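Local atomic coordinates of serpin B3 (Homo sapiens, PDB entry 4ZK3), a protein that probably inhibits proteases as a member of the serpin family and is linked to the psoriasis-associated Pso p27 complex. Residues K260-A263 against E264-M267; V56-F59 against D60-T63; S223-D226 against V227-K230; K46-T49 against A50-K54. One frame throughout, in Å; residues are numbered along the deposited sequence.

How the interactions relate
Interactions 2 and 4 belong to the same helix, 47-57: interaction 4 is its first turns and interaction 2 its C-terminal exit, and they meet at Lys54 and Phe59. Interactions 1 and 3 touch through Lys260 CB and Val227 CG1, 3.7 Å apart, so the helix start of residues 260-267 lies beside the hairpin turn of residues 223-230. Interaction 2 is a surface contact, while the other three are partly buried, each with a buried, largely apolar flank and an exposed, mostly polar one. Chemistry follows place: a threonine cap in interaction 1, a histidine-glutamine bond in 2, a glutamate-glutamine bond in 3, and in 4 helical backbone bonds with side-chain amides turned to a neighbouring loop.

Interaction 1. Residues K260-A263 against E264-M267; sequences KLTA and EKLM
Thr262 and Lys265 meet at the start of helix 263-269, where the threonine is the N-cap. Its chi1 of 63° sets OG1 between the backbone N and the carbonyl carbon, and from there the hydroxyl accepts a nearly straight bond from Lys265 N (OG1 to N 3.0 Å). A water joins Thr262 OG1 to Glu264 OE1, donating to the carboxylate, so the cap hydroxyl has a second polar partner on the solvent-facing side. The backbone adds two helical bonds: Leu266 N to Thr262 O at 2.9 Å, and Met267 N to Ala263 O at 3.0 Å.

Apolar contacts fill the flanks. The CD2 branch of Leu261 reaches Leu266 CB at 3.7 Å, and the methyl CE of Met267 comes to Ala263 CB at 3.9 Å. The aliphatic part of Lys265 crosses the threonine side chain, its CG 3.1 Å from Thr262 OG1, before the chain bends away.

Leu261 and Leu266 both lie on Phe13 of helix 4-19, where Ala263 meets Thr9 and Met267 meets Glu6. The same two leucines reach strand 369-375 through Leu370 and Phe372, and strand 380-387 through Tyr384 and Ile381, seating the buried leucine side of the interhelical junction.

Interaction 2. Residues V56-F59 against D60-T63; sequences VLHF and DQVT
His58 and Gln61 lie side by side at the Schellman motif that closes helix 47-57, with His58, at positive phi, as the C-prime residue. Phe59 N turns back to Lys54 O and His58 N to Lys55 O, after which residues 58-61 make a type I turn held by Gln61 N and His58 O, 3.1 Å apart.

The inner part is tight. Phe59 turns its side chain away from the following residues into a pocket between helices, touching Thr35 and Leu42 of helix 31-42, Asn8 of helix 4-19 and Val81 of helix 81-91, while Leu57 CB rests over one face of its ring, offset toward the rim. Val62 CG2 packs against His58 O at 3.7 Å, close to Ala7 and Gln84.

The outer part is looser and polar. Asp60 is exposed beside Lys55, and Gln61 stretches out to reach the histidine. His58 ND1 donates to Gln61 OE1, which sits at the ring edge and in the ring plane, although the donor stands above the amide plane; the two planes are 70° apart. NE2 also bonds an acceptor, Asp14 OD2; two donating nitrogens may point to a protonated ring. A single water donates to Phe59 O and to Val62 O, each at 2.7 Å.

Interaction 3. Residues S223-D226 against V227-K230; sequences SLED and VQAK
Leu224 and Val227 run side by side and point the same way at the end of the hairpin formed by strands 206-224 and 229-235, with Leu224 CB 3.8 Å from Val227 CG2. Ala229 CB comes up on the same face, more loosely, to Leu224 CD1 at 4.4 Å. Trp269 of helix 263-269 packs on Leu224 and Val227, and Leu257 of helix 254-260 on Val227 and Ala229.

Glu225 and Gln228 are set differently: their side chains cross, with carboxylate and amide planes 64° apart. Gln228 bends at chi2 (72°) to bring NE2 to Glu225 OE1 at 3.1 Å. Glu225 OE1 lies close to the plane of the Gln228 amide, and NE2 meets its syn side, 27° out of the carboxylate plane.

Backbone pairing closes the ladder. Leu224 N donates to Ala229 O at 2.8 Å and Ala229 N returns to Leu224 O at 3.3 Å, while Gln228, with positive phi, and Ala229 face Leu224 as a G1 beta bulge. A water links Ser223 OG to Ala229 O.

Lys256 NZ bonds both Gln228 OE1 and Asp226 O. The glutamine amide thus gives N-H to a carboxylate and oxygen to an ammonium group, which would fix its orientation and link the turn to helix 254-260.

Interaction 4. Residues K46-T49 against A50-K54; sequences KDNT and AQQIK
Gln52 lays its aliphatic carbons over the carbonyl oxygen of Asn48, one turn earlier, with CG 3.5 Å from Asn48 O. Its CG stands anti to the carbonyl carbon (chi1 -73°) and the chain then runs extended, carrying the amide up beside that of Asn48. The two amides do not bond each other: Asn48 ND2 and Gln52 NE2 are both donors, 3.3 Å apart, and their planes are 63° apart. Both instead serve the loop around Asp306. Asn48 ND2 donates to Asp306 OD2, while Gln52 OE1 accepts from the backbone nitrogens of Val305 and Asp306 and takes a further bond from a water, which also donates to Thr49 O.

These residues form the opening turns of helix 47-57 in the serpin fold. Ala50 N donates to Lys46 O at 3.1 Å. The next bonds follow the same i to i+4 pattern: Gln51 N to Asp47 O at 3.1 Å and Gln52 N to Asn48 O at 3.0 Å. Ile53 N to Thr49 O is weak, at 3.4 Å.

On the buried flank, Ile53 CG1 lies 3.5 Å from Thr49 O, and Thr49 CG2 is a loose 4.4 Å from Ile53 CD1. Ala50 and Ile53 face Leu42 of helix 31-42, with Val41 also against Ile53. Thr49 OG1 is bonded to Asp313 N.

Interaction 1. Residues K260-A263 against E264-M267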
loop_
_atom_site.group_PDB
_atom_site.type_symbol
_atom_site.label_atom_id
_atom_site.label_comp_id
_atom_site.label_asym_id
_atom_site.label_seq_id
_atom_site.Cartn_x
_atom_site.Cartn_y
_atom_site.Cartn_z
ATOM N N LYS A 260 -19.766 3.802 3.390
ATOM C CA LYS A 260 -20.095 2.785 4.361
ATOM C C LYS A 260 -18.965 1.789 4.704
ATOM O O LYS A 260 -19.030 1.089 5.716
ATOM C CB LYS A 260 -21.293 2.001 3.834
ATOM C CG LYS A 260 -22.360 2.874 3.185
ATOM C CD LYS A 260 -23.707 2.745 3.870
ATOM C CE LYS A 260 -23.705 3.468 5.211
ATOM N NZ LYS A 260 -25.020 3.333 5.880
ATOM N N LEU A 261 -17.950 1.679 3.857
ATOM C CA LEU A 261 -16.910 0.661 4.043
ATOM C C LEU A 261 -15.894 1.217 5.023
ATOM O O LEU A 261 -15.056 2.050 4.655
ATOM C CB LEU A 261 -16.244 0.348 2.706
ATOM C CG LEU A 261 -15.858 -1.068 2.334
ATOM C CD1 LEU A 261 -14.566 -0.986 1.506
ATOM C CD2 LEU A 261 -15.708 -2.053 3.484
ATOM N N THR A 262 -16.027 0.794 6.271
ATOM C CA THR A 262 -15.050 1.027 7.346
ATOM C C THR A 262 -14.213 -0.247 7.549
ATOM O O THR A 262 -14.540 -1.300 6.979
ATOM C CB THR A 262 -15.822 1.212 8.668
ATOM O OG1 THR A 262 -16.521 -0.019 8.932
ATOM C CG2 THR A 262 -16.802 2.345 8.564
ATOM N N ALA A 263 -13.173 -0.176 8.388
ATOM C CA ALA A 263 -12.334 -1.340 8.633
ATOM C C ALA A 263 -13.182 -2.467 9.235
ATOM O O ALA A 263 -13.084 -3.631 8.852
ATOM C CB ALA A 263 -11.177 -0.982 9.567
ATOM N N GLU A 264 -14.036 -2.106 10.193
ATOM C CA GLU A 264 -14.893 -3.066 10.883
ATOM C C GLU A 264 -15.805 -3.785 9.885
ATOM O O GLU A 264 -15.842 -4.989 9.857
ATOM C CB GLU A 264 -15.679 -2.272 11.941
ATOM C CG GLU A 264 -16.614 -3.012 12.865
ATOM C CD GLU A 264 -17.248 -2.014 13.835
ATOM O OE1 GLU A 264 -17.876 -1.083 13.315
ATOM O OE2 GLU A 264 -17.058 -2.102 15.079
ATOM N N LYS A 265 -16.448 -3.040 8.987
ATOM C CA LYS A 265 -17.315 -3.608 7.953
ATOM C C LYS A 265 -16.555 -4.469 6.935
ATOM O O LYS A 265 -17.016 -5.565 6.560
ATOM C CB LYS A 265 -18.039 -2.493 7.170
ATOM C CG LYS A 265 -18.981 -1.597 7.988
ATOM C CD LYS A 265 -20.372 -2.197 8.045
ATOM C CE LYS A 265 -21.018 -2.020 9.419
ATOM N NZ LYS A 265 -22.277 -2.809 9.574
ATOM N N LEU A 266 -15.394 -3.982 6.476
ATOM C CA LEU A 266 -14.543 -4.792 5.591
ATOM C C LEU A 266 -14.231 -6.149 6.177
ATOM O O LEU A 266 -14.297 -7.192 5.503
ATOM C CB LEU A 266 -13.221 -4.084 5.333
ATOM C CG LEU A 266 -12.326 -4.661 4.209
ATOM C CD1 LEU A 266 -13.104 -4.681 2.908
ATOM C CD2 LEU A 266 -11.056 -3.867 3.954
ATOM N N MET A 267 -13.870 -6.138 7.453
ATOM C CA MET A 267 -13.485 -7.369 8.119
ATOM C C MET A 267 -14.634 -8.332 8.189
ATOM O O MET A 267 -14.451 -9.520 8.013
ATOM C CB MET A 267 -12.884 -7.088 9.496
ATOM C CG MET A 267 -11.555 -6.339 9.366
ATOM S SD MET A 267 -10.713 -5.989 10.915
ATOM C CE MET A 267 -9.776 -4.495 10.531
HETATM O O HOH W 1 -18.235 0.741 11.118
#

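Interaction 2. Residues V56-F59 against D60-T63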
loop_
_atom_site.group_PDB
_atom_site.type_symbol
_atom_site.label_atom_id
_atom_site.label_comp_id
_atom_site.label_asym_id
_atom_site.label_seq_id
_atom_site.Cartn_x
_atom_site.Cartn_y
_atom_site.Cartn_z
ATOM N N VAL A 56 -1.906 8.325 14.383
ATOM C CA VAL A 56 -2.150 8.243 12.949
ATOM C C VAL A 56 -2.069 6.811 12.460
ATOM O O VAL A 56 -2.915 6.399 11.682
ATOM C CB VAL A 56 -1.171 9.158 12.232
ATOM C CG1 VAL A 56 -1.016 8.829 10.743
ATOM C CG2 VAL A 56 -1.615 10.611 12.437
ATOM N N LEU A 57 -1.077 6.039 12.925
ATOM C CA LEU A 57 -0.918 4.623 12.518
ATOM C C LEU A 57 -1.912 3.652 13.201
ATOM O O LEU A 57 -2.059 2.468 12.792
ATOM C CB LEU A 57 0.493 4.177 12.800
ATOM C CG LEU A 57 1.550 4.905 11.954
ATOM C CD1 LEU A 57 2.924 4.489 12.425
ATOM C CD2 LEU A 57 1.399 4.586 10.499
ATOM N N HIS A 58 -2.609 4.179 14.219
ATOM C CA HIS A 58 -3.511 3.407 15.098
ATOM C C HIS A 58 -2.693 2.405 15.968
ATOM O O HIS A 58 -3.239 1.482 16.534
ATOM C CB HIS A 58 -4.695 2.741 14.352
ATOM C CG HIS A 58 -5.678 3.707 13.710
ATOM N ND1 HIS A 58 -6.958 3.883 14.182
ATOM C CD2 HIS A 58 -5.585 4.507 12.622
ATOM C CE1 HIS A 58 -7.606 4.765 13.435
ATOM N NE2 HIS A 58 -6.797 5.158 12.471
ATOM N N PHE A 59 -1.388 2.661 16.120
ATOM C CA PHE A 59 -0.489 1.821 16.918
ATOM C C PHE A 59 -0.798 2.028 18.393
ATOM O O PHE A 59 -0.408 1.211 19.217
ATOM C CB PHE A 59 0.985 2.172 16.671
ATOM C CG PHE A 59 1.636 1.475 15.452
ATOM C CD1 PHE A 59 0.874 0.870 14.451
ATOM C CD2 PHE A 59 3.032 1.485 15.314
ATOM C CE1 PHE A 59 1.490 0.278 13.359
ATOM C CE2 PHE A 59 3.650 0.892 14.252
ATOM C CZ PHE A 59 2.875 0.278 13.270
ATOM N N ASP A 60 -1.499 3.100 18.737
ATOM C CA ASP A 60 -1.927 3.262 20.119
ATOM C C ASP A 60 -3.119 2.363 20.516
ATOM O O ASP A 60 -3.539 2.421 21.679
ATOM C CB ASP A 60 -2.207 4.724 20.434
ATOM C CG ASP A 60 -3.341 5.331 19.597
ATOM O OD1 ASP A 60 -4.011 4.676 18.753
ATOM O OD2 ASP A 60 -3.542 6.530 19.771
ATOM N N GLN A 61 -3.629 1.544 19.574
ATOM C CA GLN A 61 -4.789 0.685 19.771
ATOM C C GLN A 61 -4.433 -0.783 19.672
ATOM O O GLN A 61 -5.334 -1.626 19.586
ATOM C CB GLN A 61 -5.880 0.967 18.717
ATOM C CG GLN A 61 -6.307 2.437 18.614
ATOM C CD GLN A 61 -7.341 2.740 17.505
ATOM O OE1 GLN A 61 -7.479 2.018 16.524
ATOM N NE2 GLN A 61 -8.094 3.827 17.688
ATOM N N VAL A 62 -3.140 -1.098 19.632
ATOM C CA VAL A 62 -2.648 -2.474 19.528
ATOM C C VAL A 62 -2.199 -2.939 20.933
ATOM O O VAL A 62 -1.694 -2.105 21.685
ATOM C CB VAL A 62 -1.441 -2.504 18.582
ATOM C CG1 VAL A 62 -0.827 -3.909 18.480
ATOM C CG2 VAL A 62 -1.842 -1.909 17.223
ATOM N N THR A 63 -2.307 -4.245 21.236
ATOM C CA THR A 63 -2.341 -4.767 22.630
ATOM C C THR A 63 -1.400 -5.935 23.051
ATOM O O THR A 63 -1.476 -7.021 22.486
ATOM C CB THR A 63 -3.789 -5.236 22.962
ATOM O OG1 THR A 63 -4.304 -6.029 21.884
ATOM C CG2 THR A 63 -4.725 -4.043 23.194
HETATM O O HOH W 2 -0.069 0.053 21.640
#

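Interaction 3. Residues S223-D226 against V227-K230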
loop_
_atom_site.group_PDB
_atom_site.type_symbol
_atom_site.label_atom_id
_atom_site.label_comp_id
_atom_site.label_asym_id
_atom_site.label_seq_id
_atom_site.Cartn_x
_atom_site.Cartn_y
_atom_site.Cartn_z
ATOM N N SER A 223 -23.150 -11.681 -1.396
ATOM C CA SER A 223 -23.960 -10.564 -1.765
ATOM C C SER A 223 -24.195 -9.702 -0.551
ATOM O O SER A 223 -24.700 -10.183 0.433
ATOM C CB SER A 223 -25.306 -11.036 -2.276
ATOM O OG SER A 223 -26.179 -9.921 -2.179
ATOM N N LEU A 224 -23.860 -8.424 -0.620
ATOM C CA LEU A 224 -24.030 -7.501 0.493
ATOM C C LEU A 224 -25.237 -6.645 0.181
ATOM O O LEU A 224 -25.139 -5.459 -0.175
ATOM C CB LEU A 224 -22.796 -6.652 0.661
ATOM C CG LEU A 224 -21.437 -7.354 0.558
ATOM C CD1 LEU A 224 -20.396 -6.251 0.613
ATOM C CD2 LEU A 224 -21.198 -8.390 1.656
ATOM N N GLU A 225 -26.399 -7.281 0.228
ATOM C CA GLU A 225 -27.626 -6.538 0.008
ATOM C C GLU A 225 -27.790 -5.711 1.260
ATOM O O GLU A 225 -27.973 -6.262 2.335
ATOM C CB GLU A 225 -28.848 -7.445 -0.254
ATOM C CG GLU A 225 -30.211 -6.716 -0.317
ATOM C CD GLU A 225 -30.171 -5.203 -0.668
ATOM O OE1 GLU A 225 -29.167 -4.672 -1.225
ATOM O OE2 GLU A 225 -31.183 -4.516 -0.375
ATOM N N ASP A 226 -27.718 -4.403 1.104
ATOM C CA ASP A 226 -27.611 -3.475 2.218
ATOM C C ASP A 226 -26.752 -2.271 1.814
ATOM O O ASP A 226 -27.163 -1.125 2.025
ATOM C CB ASP A 226 -27.096 -4.123 3.535
ATOM C CG ASP A 226 -25.687 -4.736 3.414
ATOM O OD1 ASP A 226 -24.799 -4.049 2.885
ATOM O OD2 ASP A 226 -25.435 -5.877 3.882
ATOM N N VAL A 227 -25.566 -2.530 1.247
ATOM C CA VAL A 227 -24.802 -1.490 0.513
ATOM C C VAL A 227 -24.983 -1.650 -0.987
ATOM O O VAL A 227 -24.398 -0.878 -1.752
ATOM C CB VAL A 227 -23.294 -1.457 0.847
ATOM C CG1 VAL A 227 -23.090 -0.775 2.183
ATOM C CG2 VAL A 227 -22.673 -2.841 0.824
ATOM N N GLN A 228 -25.807 -2.644 -1.366
ATOM C CA GLN A 228 -26.159 -2.989 -2.728
ATOM C C GLN A 228 -24.849 -3.255 -3.476
ATOM O O GLN A 228 -24.509 -2.563 -4.412
ATOM C CB GLN A 228 -27.006 -1.874 -3.402
ATOM C CG GLN A 228 -28.416 -1.624 -2.830
ATOM C CD GLN A 228 -28.400 -0.945 -1.448
ATOM O OE1 GLN A 228 -27.935 0.205 -1.287
ATOM N NE2 GLN A 228 -28.903 -1.661 -0.435
ATOM N N ALA A 229 -24.091 -4.235 -3.009
ATOM C CA ALA A 229 -22.807 -4.574 -3.627
ATOM C C ALA A 229 -22.597 -6.054 -3.548
ATOM O O ALA A 229 -23.326 -6.770 -2.840
ATOM C CB ALA A 229 -21.673 -3.863 -2.905
ATOM N N LYS A 230 -21.602 -6.517 -4.284
ATOM C CA LYS A 230 -21.129 -7.871 -4.171
ATOM C C LYS A 230 -19.635 -7.913 -3.847
ATOM O O LYS A 230 -18.887 -6.924 -4.091
ATOM C CB LYS A 230 -21.391 -8.619 -5.446
ATOM C CG LYS A 230 -22.872 -8.792 -5.767
ATOM C CD LYS A 230 -22.999 -9.332 -7.181
ATOM C CE LYS A 230 -24.447 -9.510 -7.608
ATOM N NZ LYS A 230 -24.508 -9.957 -9.036
HETATM O O HOH W 3 -26.079 -7.317 -3.492
#

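Interaction 4. Residues K46-T49 against A50-K54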
loop_
_atom_site.group_PDB
_atom_site.type_symbol
_atom_site.label_atom_id
_atom_site.label_comp_id
_atom_site.label_asym_id
_atom_site.label_seq_id
_atom_site.Cartn_x
_atom_site.Cartn_y
_atom_site.Cartn_z
ATOM N N LYS A 46 10.231 11.097 19.931
ATOM C CA LYS A 46 9.962 11.169 21.358
ATOM C C LYS A 46 8.707 11.965 21.642
ATOM O O LYS A 46 8.208 12.722 20.805
ATOM C CB LYS A 46 11.084 11.886 22.118
ATOM C CG LYS A 46 12.473 11.328 22.006
ATOM C CD LYS A 46 12.602 10.012 22.720
ATOM C CE LYS A 46 14.060 9.577 22.697
ATOM N NZ LYS A 46 14.162 8.128 22.994
ATOM N N ASP A 47 8.253 11.813 22.886
ATOM C CA ASP A 47 7.236 12.689 23.475
ATOM C C ASP A 47 6.080 12.803 22.541
ATOM O O ASP A 47 5.520 11.790 22.086
ATOM C CB ASP A 47 7.793 14.097 23.792
ATOM C CG ASP A 47 8.880 14.080 24.867
ATOM O OD1 ASP A 47 9.034 13.049 25.566
ATOM O OD2 ASP A 47 9.602 15.097 24.984
ATOM N N ASN A 48 5.758 14.038 22.203
ATOM C CA ASN A 48 4.563 14.315 21.440
ATOM C C ASN A 48 4.688 13.902 19.971
ATOM O O ASN A 48 3.682 13.492 19.355
ATOM C CB ASN A 48 4.273 15.802 21.510
ATOM C CG ASN A 48 2.801 16.094 21.545
ATOM O OD1 ASN A 48 2.057 15.468 22.319
ATOM N ND2 ASN A 48 2.360 17.047 20.709
ATOM N N THR A 49 5.912 14.038 19.425
ATOM C CA THR A 49 6.211 13.705 18.019
ATOM C C THR A 49 5.786 12.216 17.865
ATOM O O THR A 49 4.963 11.880 17.010
ATOM C CB THR A 49 7.694 13.982 17.624
ATOM O OG1 THR A 49 7.944 15.386 17.539
ATOM C CG2 THR A 49 8.000 13.471 16.242
ATOM N N ALA A 50 6.248 11.367 18.782
ATOM C CA ALA A 50 5.898 9.956 18.767
ATOM C C ALA A 50 4.423 9.707 18.975
ATOM O O ALA A 50 3.822 8.826 18.308
ATOM C CB ALA A 50 6.750 9.162 19.793
ATOM N N GLN A 51 3.806 10.460 19.896
ATOM C CA GLN A 51 2.412 10.186 20.193
ATOM C C GLN A 51 1.489 10.493 18.996
ATOM O O GLN A 51 0.574 9.761 18.713
ATOM C CB GLN A 51 1.949 10.928 21.467
ATOM C CG GLN A 51 0.703 10.309 22.104
ATOM C CD GLN A 51 0.913 8.830 22.488
ATOM O OE1 GLN A 51 2.014 8.431 22.909
ATOM N NE2 GLN A 51 -0.139 8.008 22.325
ATOM N N GLN A 52 1.752 11.549 18.258
ATOM C CA GLN A 52 0.992 11.835 17.035
ATOM C C GLN A 52 1.151 10.712 15.941
ATOM O O GLN A 52 0.220 10.383 15.194
ATOM C CB GLN A 52 1.492 13.172 16.480
ATOM C CG GLN A 52 1.003 14.343 17.320
ATOM C CD GLN A 52 1.556 15.681 16.908
ATOM O OE1 GLN A 52 2.330 15.817 15.952
ATOM N NE2 GLN A 52 1.163 16.708 17.654
ATOM N N ILE A 53 2.336 10.130 15.861
ATOM C CA ILE A 53 2.593 9.105 14.835
ATOM C C ILE A 53 1.824 7.882 15.207
ATOM O O ILE A 53 1.110 7.329 14.372
ATOM C CB ILE A 53 4.105 8.777 14.676
ATOM C CG1 ILE A 53 4.783 9.959 14.039
ATOM C CG2 ILE A 53 4.353 7.526 13.797
ATOM C CD1 ILE A 53 6.269 9.926 14.200
ATOM N N LYS A 54 1.943 7.488 16.474
ATOM C CA LYS A 54 1.240 6.316 16.955
ATOM C C LYS A 54 -0.240 6.437 16.699
ATOM O O LYS A 54 -0.875 5.451 16.291
ATOM C CB LYS A 54 1.498 6.038 18.439
ATOM C CG LYS A 54 2.673 5.115 18.693
ATOM C CD LYS A 54 2.815 4.666 20.145
ATOM C CE LYS A 54 3.249 5.848 20.995
ATOM N NZ LYS A 54 4.504 5.610 21.780
HETATM O O HOH W 4 4.447 14.216 14.916
#